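Local atomic coordinates of mandelate racemase/muconate lactonizing enzyme family protein (Roseovarius nubinhibens ISM, PDB entry 3U4F), a protein that probably acts as a magnesium-dependent hydro-lyase or related enzyme of the enolase superfamily, built on a TIM-barrel domain. Residues K121-R135 with D358-G370. Numbering follows the deposited sequence.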
ATOM      1  N   LYS A 121      31.104 -14.775   5.098  1.00 12.21           N
ATOM      2  CA  LYS A 121      30.313 -15.172   6.275  1.00 12.26           C
ATOM      3  C   LYS A 121      28.837 -15.283   5.910  1.00 11.53           C
ATOM      4  O   LYS A 121      28.355 -14.493   5.107  1.00 10.65           O
ATOM      5  CB  LYS A 121      30.461 -14.137   7.401  1.00 12.54           C
ATOM      6  CG  LYS A 121      31.875 -14.096   8.061  1.00 16.46           C
ATOM      7  CD  LYS A 121      31.971 -12.884   8.959  1.00 19.36           C
ATOM      8  CE  LYS A 121      33.254 -12.858   9.774  1.00 23.51           C
ATOM      9  NZ  LYS A 121      33.245 -11.571  10.540  1.00 26.29           N
ATOM     10  N   PRO A 122      28.106 -16.218   6.539  1.00 10.34           N
ATOM     11  CA  PRO A 122      26.661 -16.234   6.266  1.00 10.60           C
ATOM     12  C   PRO A 122      26.001 -14.960   6.767  1.00 10.48           C
ATOM     13  O   PRO A 122      26.464 -14.326   7.737  1.00 10.26           O
ATOM     14  CB  PRO A 122      26.150 -17.440   7.079  1.00 10.24           C
ATOM     15  CG  PRO A 122      27.163 -17.586   8.197  1.00 11.07           C
ATOM     16  CD  PRO A 122      28.494 -17.190   7.583  1.00 10.96           C
ATOM     17  N   VAL A 123      24.907 -14.575   6.129  1.00 10.64           N
ATOM     18  CA  VAL A 123      24.204 -13.398   6.606  1.00  9.94           C
ATOM     19  C   VAL A 123      23.885 -13.495   8.114  1.00  9.95           C
ATOM     20  O   VAL A 123      24.061 -12.531   8.850  1.00 10.38           O
ATOM     21  CB  VAL A 123      22.942 -13.111   5.740  1.00 10.81           C
ATOM     22  CG1 VAL A 123      22.149 -11.987   6.354  1.00  9.94           C
ATOM     23  CG2 VAL A 123      23.363 -12.717   4.300  1.00  8.45           C
ATOM     24  N   ALA A 124      23.484 -14.668   8.589  1.00  9.81           N
ATOM     25  CA  ALA A 124      23.174 -14.862  10.017  1.00 10.78           C
ATOM     26  C   ALA A 124      24.279 -14.331  10.957  1.00 11.59           C
ATOM     27  O   ALA A 124      24.007 -13.770  12.039  1.00 11.18           O
ATOM     28  CB  ALA A 124      22.965 -16.333  10.287  1.00 10.37           C
ATOM     29  N   GLU A 125      25.517 -14.578  10.555  1.00 12.42           N
ATOM     30  CA  GLU A 125      26.701 -14.142  11.287  1.00 14.43           C
ATOM     31  C   GLU A 125      26.896 -12.639  11.250  1.00 14.76           C
ATOM     32  O   GLU A 125      27.245 -12.018  12.267  1.00 14.61           O
ATOM     33  CB  GLU A 125      27.931 -14.817  10.657  1.00 15.17           C
ATOM     34  CG  GLU A 125      28.694 -15.690  11.581  1.00 19.61           C
ATOM     35  CD  GLU A 125      30.110 -15.988  11.082  1.00 21.12           C
ATOM     36  OE1 GLU A 125      31.070 -15.291  11.494  1.00 21.46           O
ATOM     37  OE2 GLU A 125      30.258 -16.937  10.312  1.00 23.62           O
ATOM     38  N   LEU A 126      26.694 -12.039  10.072  1.00 15.10           N
ATOM     39  CA  LEU A 126      26.760 -10.578   9.954  1.00 16.12           C
ATOM     40  C   LEU A 126      25.746  -9.908  10.855  1.00 16.33           C
ATOM     41  O   LEU A 126      25.994  -8.805  11.365  1.00 16.53           O
ATOM     42  CB  LEU A 126      26.541 -10.115   8.503  1.00 16.53           C
ATOM     43  CG  LEU A 126      27.512 -10.575   7.423  1.00 18.55           C
ATOM     44  CD1 LEU A 126      27.085 -10.023   6.049  1.00 20.08           C
ATOM     45  CD2 LEU A 126      28.929 -10.166   7.744  1.00 22.85           C
ATOM     46  N   LEU A 127      24.597 -10.559  11.045  1.00 15.34           N
ATOM     47  CA  LEU A 127      23.533 -10.022  11.913  1.00 15.80           C
ATOM     48  C   LEU A 127      23.788 -10.227  13.419  1.00 16.22           C
ATOM     49  O   LEU A 127      22.963  -9.867  14.245  1.00 15.78           O
ATOM     50  CB  LEU A 127      22.170 -10.605  11.521  1.00 14.68           C
ATOM     51  CG  LEU A 127      21.772 -10.354  10.054  1.00 15.35           C
ATOM     52  CD1 LEU A 127      20.453 -10.970   9.732  1.00 12.95           C
ATOM     53  CD2 LEU A 127      21.751  -8.837   9.718  1.00 15.69           C
ATOM     54  N   GLY A 128      24.939 -10.780  13.766  1.00 16.66           N
ATOM     55  CA  GLY A 128      25.242 -11.050  15.157  1.00 17.64           C
ATOM     56  C   GLY A 128      24.943 -12.453  15.638  1.00 17.65           C
ATOM     57  O   GLY A 128      25.193 -12.763  16.798  1.00 18.65           O
ATOM     58  N   GLY A 129      24.399 -13.312  14.782  1.00 16.32           N
ATOM     59  CA  GLY A 129      24.145 -14.700  15.168  1.00 16.14           C
ATOM     60  C   GLY A 129      25.226 -15.638  14.647  1.00 15.68           C
ATOM     61  O   GLY A 129      26.400 -15.274  14.583  1.00 16.30           O
ATOM     62  N   SER A 130      24.830 -16.832  14.254  1.00 15.02           N
ATOM     63  CA  SER A 130      25.776 -17.840  13.763  1.00 15.22           C
ATOM     64  C   SER A 130      25.030 -18.867  12.950  1.00 14.72           C
ATOM     65  O   SER A 130      23.802 -19.006  13.071  1.00 13.99           O
ATOM     66  CB  SER A 130      26.479 -18.522  14.944  1.00 16.05           C
ATOM     67  OG  SER A 130      25.522 -19.099  15.805  1.00 15.23           O
ATOM     68  N   ALA A 131      25.762 -19.600  12.125  1.00 13.60           N
ATOM     69  CA  ALA A 131      25.219 -20.784  11.489  1.00 12.99           C
ATOM     70  C   ALA A 131      24.733 -21.806  12.538  1.00 12.68           C
ATOM     71  O   ALA A 131      25.276 -21.901  13.664  1.00 12.89           O
ATOM     72  CB  ALA A 131      26.295 -21.418  10.575  1.00 13.52           C
ATOM     73  N   GLY A 132      23.702 -22.561  12.184  1.00 11.98           N
ATOM     74  CA  GLY A 132      23.157 -23.593  13.077  1.00 11.36           C
ATOM     75  C   GLY A 132      21.723 -23.930  12.742  1.00 10.36           C
ATOM     76  O   GLY A 132      21.224 -23.560  11.696  1.00 10.32           O
ATOM     77  N   THR A 133      21.051 -24.659  13.625  1.00 10.19           N
ATOM     78  CA  THR A 133      19.748 -25.203  13.302  1.00 10.52           C
ATOM     79  C   THR A 133      18.626 -24.312  13.849  1.00 10.53           C
ATOM     80  O   THR A 133      18.847 -23.494  14.748  1.00 10.35           O
ATOM     81  CB  THR A 133      19.561 -26.592  13.933  1.00 10.48           C
ATOM     82  OG1 THR A 133      19.795 -26.453  15.328  1.00 10.62           O
ATOM     83  CG2 THR A 133      20.580 -27.613  13.343  1.00 12.43           C
ATOM     84  N   ILE A 134      17.430 -24.521  13.291  1.00 11.23           N
ATOM     85  CA  ILE A 134      16.199 -23.817  13.675  1.00 10.38           C
ATOM     86  C   ILE A 134      15.079 -24.834  13.659  1.00  9.38           C
ATOM     87  O   ILE A 134      14.842 -25.523  12.646  1.00  8.54           O
ATOM     88  CB  ILE A 134      15.812 -22.694  12.646  1.00 10.67           C
ATOM     89  CG1 ILE A 134      16.949 -21.720  12.412  1.00 11.48           C
ATOM     90  CG2 ILE A 134      14.625 -21.854  13.163  1.00 12.02           C
ATOM     91  CD1 ILE A 134      17.783 -22.044  11.199  1.00 13.16           C
ATOM     92  N   ARG A 135      14.333 -24.884  14.756  1.00  8.94           N
ATOM     93  CA  ARG A 135      13.151 -25.717  14.831  1.00  8.53           C
ATOM     94  C   ARG A 135      12.172 -25.270  13.780  1.00  9.21           C
ATOM     95  O   ARG A 135      11.942 -24.068  13.642  1.00  7.59           O
ATOM     96  CB  ARG A 135      12.472 -25.542  16.194  1.00  8.90           C
ATOM     97  CG  ARG A 135      11.246 -26.448  16.384  1.00  8.79           C
ATOM     98  CD  ARG A 135      10.672 -26.239  17.776  1.00 10.33           C
ATOM     99  NE  ARG A 135       9.493 -27.069  18.009  1.00 12.87           N
ATOM    100  CZ  ARG A 135       8.618 -26.852  18.995  1.00 11.97           C
ATOM    101  NH1 ARG A 135       8.760 -25.808  19.795  1.00 10.51           N
ATOM    102  NH2 ARG A 135       7.578 -27.658  19.142  1.00 12.50           N
ATOM    103  N   ASP A 358      15.082 -34.242  12.000  1.00 15.87           N
ATOM    104  CA  ASP A 358      14.635 -34.188  13.396  1.00 16.74           C
ATOM    105  C   ASP A 358      13.866 -32.885  13.609  1.00 15.29           C
ATOM    106  O   ASP A 358      14.026 -32.220  14.626  1.00 15.17           O
ATOM    107  CB  ASP A 358      15.825 -34.299  14.368  1.00 18.95           C
ATOM    108  CG  ASP A 358      16.559 -35.648  14.253  1.00 22.75           C
ATOM    109  OD1 ASP A 358      17.772 -35.701  14.524  1.00 28.64           O
ATOM    110  OD2 ASP A 358      15.914 -36.646  13.889  1.00 28.83           O
ATOM    111  N   GLY A 359      13.065 -32.518  12.607  1.00 14.42           N
ATOM    112  CA  GLY A 359      12.188 -31.335  12.684  1.00 12.63           C
ATOM    113  C   GLY A 359      12.908 -29.996  12.682  1.00 12.30           C
ATOM    114  O   GLY A 359      12.289 -28.978  12.986  1.00 11.79           O
ATOM    115  N   HIS A 360      14.212 -29.997  12.374  1.00 10.35           N
ATOM    116  CA  HIS A 360      15.004 -28.762  12.273  1.00  9.69           C
ATOM    117  C   HIS A 360      15.563 -28.516  10.872  1.00  9.52           C
ATOM    118  O   HIS A 360      15.922 -29.459  10.164  1.00  8.16           O
ATOM    119  CB  HIS A 360      16.180 -28.762  13.253  1.00 10.93           C
ATOM    120  CG  HIS A 360      15.789 -28.504  14.677  1.00 11.05           C
ATOM    121  ND1 HIS A 360      14.899 -29.305  15.362  1.00 16.46           N
ATOM    122  CD2 HIS A 360      16.173 -27.542  15.543  1.00 15.94           C
ATOM    123  CE1 HIS A 360      14.740 -28.840  16.588  1.00 15.74           C
ATOM    124  NE2 HIS A 360      15.508 -27.773  16.726  1.00 17.26           N
ATOM    125  N   ALA A 361      15.657 -27.228  10.506  1.00  8.88           N
ATOM    126  CA  ALA A 361      16.286 -26.779   9.255  1.00  8.74           C
ATOM    127  C   ALA A 361      17.675 -26.329   9.674  1.00  9.21           C
ATOM    128  O   ALA A 361      17.933 -26.170  10.857  1.00  9.87           O
ATOM    129  CB  ALA A 361      15.512 -25.575   8.670  1.00  8.14           C
ATOM    130  N   ARG A 362      18.565 -26.083   8.722  1.00  8.59           N
ATOM    131  CA  ARG A 362      19.923 -25.680   9.104  1.00  8.80           C
ATOM    132  C   ARG A 362      20.517 -24.633   8.179  1.00  9.05           C
ATOM    133  O   ARG A 362      20.442 -24.748   6.928  1.00  9.45           O
ATOM    134  CB  ARG A 362      20.847 -26.907   9.243  1.00  9.62           C
ATOM    135  CG  ARG A 362      22.361 -26.559   9.424  1.00 10.62           C
ATOM    136  CD  ARG A 362      23.242 -27.839   9.289  1.00 12.58           C
ATOM    137  NE  ARG A 362      22.891 -28.845  10.306  1.00 13.37           N
ATOM    138  CZ  ARG A 362      23.288 -28.820  11.580  1.00 14.32           C
ATOM    139  NH1 ARG A 362      24.054 -27.830  12.049  1.00 15.69           N
ATOM    140  NH2 ARG A 362      22.925 -29.804  12.403  1.00 13.05           N
ATOM    141  N   VAL A 363      21.048 -23.590   8.802  1.00  8.47           N
ATOM    142  CA  VAL A 363      21.834 -22.592   8.116  1.00  9.14           C
ATOM    143  C   VAL A 363      23.308 -23.013   8.225  1.00 10.01           C
ATOM    144  O   VAL A 363      23.822 -23.191   9.334  1.00  9.02           O
ATOM    145  CB  VAL A 363      21.597 -21.201   8.732  1.00  9.13           C
ATOM    146  CG1 VAL A 363      22.636 -20.163   8.224  1.00  9.56           C
ATOM    147  CG2 VAL A 363      20.160 -20.756   8.442  1.00 10.93           C
ATOM    148  N   THR A 364      23.957 -23.177   7.073  1.00 10.18           N
ATOM    149  CA  THR A 364      25.394 -23.489   7.030  1.00 11.02           C
ATOM    150  C   THR A 364      26.278 -22.256   7.084  1.00 11.89           C
ATOM    151  O   THR A 364      25.806 -21.118   7.079  1.00 11.67           O
ATOM    152  CB  THR A 364      25.770 -24.295   5.769  1.00 11.69           C
ATOM    153  OG1 THR A 364      25.695 -23.439   4.633  1.00 10.37           O
ATOM    154  CG2 THR A 364      24.848 -25.492   5.551  1.00 11.66           C
ATOM    155  N   GLU A 365      27.593 -22.475   7.159  1.00 12.05           N
ATOM    156  CA  GLU A 365      28.546 -21.378   7.133  1.00 13.84           C
ATOM    157  C   GLU A 365      28.793 -20.766   5.707  1.00 13.00           C
ATOM    158  O   GLU A 365      29.647 -19.882   5.538  1.00 12.76           O
ATOM    159  CB  GLU A 365      29.862 -21.853   7.797  1.00 15.16           C
ATOM    160  CG  GLU A 365      30.463 -23.215   7.277  1.00 20.03           C
ATOM    161  CD  GLU A 365      29.440 -24.336   6.913  1.00 24.44           C
ATOM    162  OE1 GLU A 365      28.993 -25.162   7.757  1.00 17.43           O
ATOM    163  OE2 GLU A 365      29.102 -24.384   5.713  1.00 32.40           O
ATOM    164  N   ALA A 366      28.056 -21.221   4.696  1.00 11.96           N
ATOM    165  CA  ALA A 366      28.255 -20.700   3.335  1.00 11.91           C
ATOM    166  C   ALA A 366      28.063 -19.185   3.323  1.00 11.61           C
ATOM    167  O   ALA A 366      27.148 -18.673   3.979  1.00 11.16           O
ATOM    168  CB  ALA A 366      27.328 -21.397   2.331  1.00 12.36           C
ATOM    169  N   PRO A 367      28.934 -18.449   2.599  1.00 11.17           N
ATOM    170  CA  PRO A 367      28.861 -16.978   2.662  1.00 10.32           C
ATOM    171  C   PRO A 367      27.573 -16.387   2.016  1.00  9.17           C
ATOM    172  O   PRO A 367      27.059 -16.917   1.025  1.00  8.15           O
ATOM    173  CB  PRO A 367      30.083 -16.539   1.871  1.00 10.79           C
ATOM    174  CG  PRO A 367      31.035 -17.720   1.992  1.00 11.41           C
ATOM    175  CD  PRO A 367      30.142 -18.914   1.893  1.00 11.64           C
ATOM    176  N   GLY A 368      27.077 -15.293   2.571  1.00  9.57           N
ATOM    177  CA  GLY A 368      25.838 -14.683   2.064  1.00  8.78           C
ATOM    178  C   GLY A 368      24.694 -15.610   2.394  1.00  9.43           C
ATOM    179  O   GLY A 368      24.659 -16.169   3.500  1.00  8.93           O
ATOM    180  N   TRP A 369      23.751 -15.760   1.455  1.00  8.55           N
ATOM    181  CA  TRP A 369      22.655 -16.706   1.608  1.00  9.19           C
ATOM    182  C   TRP A 369      23.087 -18.144   1.311  1.00 10.31           C
ATOM    183  O   TRP A 369      22.380 -19.084   1.646  1.00 11.67           O
ATOM    184  CB  TRP A 369      21.473 -16.334   0.689  1.00  9.16           C
ATOM    185  CG  TRP A 369      20.971 -14.939   0.893  1.00  7.69           C
ATOM    186  CD1 TRP A 369      20.879 -13.954  -0.052  1.00 10.46           C
ATOM    187  CD2 TRP A 369      20.496 -14.372   2.111  1.00  8.55           C
ATOM    188  NE1 TRP A 369      20.391 -12.792   0.509  1.00  8.08           N
ATOM    189  CE2 TRP A 369      20.131 -13.022   1.834  1.00  9.16           C
ATOM    190  CE3 TRP A 369      20.328 -14.867   3.412  1.00  6.87           C
ATOM    191  CZ2 TRP A 369      19.620 -12.160   2.815  1.00  8.48           C
ATOM    192  CZ3 TRP A 369      19.814 -14.007   4.397  1.00  5.83           C
ATOM    193  CH2 TRP A 369      19.455 -12.674   4.086  1.00  9.32           C
ATOM    194  N   GLY A 370      24.238 -18.322   0.667  1.00 11.26           N
ATOM    195  CA  GLY A 370      24.751 -19.669   0.402  1.00 11.14           C
ATOM    196  C   GLY A 370      23.964 -20.429  -0.661  1.00 11.35           C
ATOM    197  O   GLY A 370      23.952 -21.663  -0.648  1.00 11.23           O
TER
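Val363 pairs with Gly132 and Ala361 with Ile134, each through two backbone hydrogen bonds, so that strand 360-363 runs antiparallel to the start of 132-139, a strand of the barrel sheet. Val363 and Ile134 share one face, where CG2 of the valine lies 3.9 Å from Ile134 CD1 and its side chain packs on helix 313-322. On the other face, Thr133 sits between two flat groups: its CG2 rests 3.3 Å from Arg362 NH2, over one face of the guanidinium, while OG1 comes obliquely to within 3.8 Å of His360 CD2. The imidazole lies flat over the backbone of Arg135, whose CA stands 3.6 Å from the ring centroid, and ND1 donates to Asp358 O (3.1 Å), fixing the ring's rotation. An alanine at His360 is likely to uncover the Arg135 backbone and leave Asp358 O without this donor. Pro122, the N-cap of helix 123-126, forms a single bridge with Gly368: Gly368 N donates to Lys121 O, and Val123 N to Gly368 O. Val123 chi1 of 173° leaves CG2 anti to the carbonyl carbon, 3.7 Å from the six-membered ring centroid of Trp369, whose NE1 bonds Thr109 O. Backbone bonds thus set the strand register and fasten the helix start, while both rings lie on CH groups.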